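PDB 3CNC: fiber protein from Human adenovirus 16, which forms the trimeric knob at the end of the viral fiber and probably attaches the virus to host cells by binding the receptor CD46. Local coordinates for residues N78-F81 / Q85-I88. Sequence-based numbering, arbitrary orientation.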
loop_
_atom_site.group_PDB
_atom_site.type_symbol
_atom_site.label_atom_id
_atom_site.label_comp_id
_atom_site.label_asym_id
_atom_site.label_seq_id
_atom_site.Cartn_x
_atom_site.Cartn_y
_atom_site.Cartn_z
ATOM N N ASN A 78 -25.754 -10.163 3.472
ATOM C CA ASN A 78 -26.264 -8.801 3.414
ATOM C C ASN A 78 -27.062 -8.371 4.639
ATOM O O ASN A 78 -27.677 -7.310 4.661
ATOM C CB ASN A 78 -27.055 -8.605 2.119
ATOM C CG ASN A 78 -26.182 -8.822 0.879
ATOM O OD1 ASN A 78 -24.979 -8.549 0.903
ATOM N ND2 ASN A 78 -26.783 -9.308 -0.202
ATOM N N THR A 79 -27.007 -9.187 5.679
ATOM C CA THR A 79 -27.708 -8.883 6.913
ATOM C C THR A 79 -26.696 -8.766 8.039
ATOM O O THR A 79 -26.947 -8.104 9.049
ATOM C CB THR A 79 -28.714 -9.991 7.255
ATOM O OG1 THR A 79 -29.749 -10.006 6.268
ATOM C CG2 THR A 79 -29.328 -9.756 8.620
ATOM N N LEU A 80 -25.546 -9.405 7.843
ATOM C CA LEU A 80 -24.480 -9.412 8.833
ATOM C C LEU A 80 -24.245 -8.093 9.546
ATOM O O LEU A 80 -23.904 -8.085 10.730
ATOM C CB LEU A 80 -23.169 -9.862 8.187
ATOM C CG LEU A 80 -23.040 -11.347 7.862
ATOM C CD1 LEU A 80 -21.834 -11.561 6.971
ATOM C CD2 LEU A 80 -22.923 -12.153 9.154
ATOM N N PHE A 81 -24.430 -6.978 8.846
ATOM C CA PHE A 81 -24.182 -5.679 9.457
ATOM C C PHE A 81 -25.342 -5.016 10.185
ATOM O O PHE A 81 -25.388 -3.791 10.322
ATOM C CB PHE A 81 -23.577 -4.725 8.422
ATOM C CG PHE A 81 -22.116 -4.995 8.132
ATOM C CD1 PHE A 81 -21.427 -4.235 7.196
ATOM C CD2 PHE A 81 -21.425 -5.998 8.811
ATOM C CE1 PHE A 81 -20.078 -4.470 6.942
ATOM C CE2 PHE A 81 -20.074 -6.237 8.558
ATOM C CZ PHE A 81 -19.402 -5.471 7.624
ATOM N N GLN A 85 -21.012 -5.934 16.109
ATOM C CA GLN A 85 -19.762 -6.670 16.252
ATOM C C GLN A 85 -19.781 -7.882 15.342
ATOM O O GLN A 85 -20.495 -8.850 15.598
ATOM C CB GLN A 85 -19.563 -7.096 17.705
ATOM C CG GLN A 85 -19.305 -5.923 18.633
ATOM C CD GLN A 85 -19.089 -6.348 20.066
ATOM O OE1 GLN A 85 -18.286 -7.238 20.344
ATOM N NE2 GLN A 85 -19.800 -5.707 20.991
ATOM N N VAL A 86 -18.998 -7.820 14.268
ATOM C CA VAL A 86 -18.949 -8.908 13.302
ATOM C C VAL A 86 -17.528 -9.213 12.848
ATOM O O VAL A 86 -16.658 -8.342 12.821
ATOM C CB VAL A 86 -19.784 -8.569 12.045
ATOM C CG1 VAL A 86 -19.911 -9.796 11.159
ATOM C CG2 VAL A 86 -21.152 -8.049 12.445
ATOM N N THR A 87 -17.292 -10.468 12.500
ATOM C CA THR A 87 -15.986 -10.877 12.019
ATOM C C THR A 87 -16.218 -11.801 10.849
ATOM O O THR A 87 -16.870 -12.832 10.984
ATOM C CB THR A 87 -15.163 -11.623 13.098
ATOM O OG1 THR A 87 -14.839 -10.725 14.169
ATOM C CG2 THR A 87 -13.870 -12.157 12.495
ATOM N N ILE A 88 -15.696 -11.404 9.695
ATOM C CA ILE A 88 -15.818 -12.182 8.472
ATOM C C ILE A 88 -14.481 -12.851 8.161
ATOM O O ILE A 88 -13.420 -12.239 8.281
ATOM C CB ILE A 88 -16.219 -11.278 7.307
ATOM C CG1 ILE A 88 -17.533 -10.577 7.656
ATOM C CG2 ILE A 88 -16.321 -12.087 6.017
ATOM C CD1 ILE A 88 -17.880 -9.458 6.725
#
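Val86 reaches from the start of strand 85-94 into the loop that precedes it, where its two methyls meet different neighbours. Val86 CG2 stands at the edge of the Phe81 ring, near the ring plane, 4.2 Å from Phe81 CD2. The other branch, Val86 CG1, lies 4.3 Å from Leu80 CD2. Two residues along the strand, Ile88 faces the same pair: Ile88 CD1 approaches Phe81 CE2 obliquely at 4.3 Å, while Ile88 CG1 is a looser neighbour of Leu80 CD1 at 4.5 Å. Leu80 and Phe81 thus each touch both aliphatic side chains of the strand. For Phe81, a CG placed anti to the carbonyl carbon (chi1 -76°) swings the ring over to the strand. The same ring also makes an edge-to-face contact with Tyr158.

Strand 85-94 is an outermost strand of the four-stranded antiparallel sheet in the beta-sandwich of the fiber knob. Val86 and Ile88, which point toward the loop arriving from strand 63-72 of the other sheet, receive it. Through its backbone the strand is paired with strand 185-194, Val86 with Leu193 and Ile88 with Trp191.

No hydrogen bond joins 78-81 to 85-88; the closest approach puts the Leu80 carbonyl O 3.2 Å from Val86 CG2, and that oxygen is hydrogen-bonded to Asn83 ND2. Two residues before Leu80, Asn78 OD1 accepts a hydrogen bond from Leu206 N.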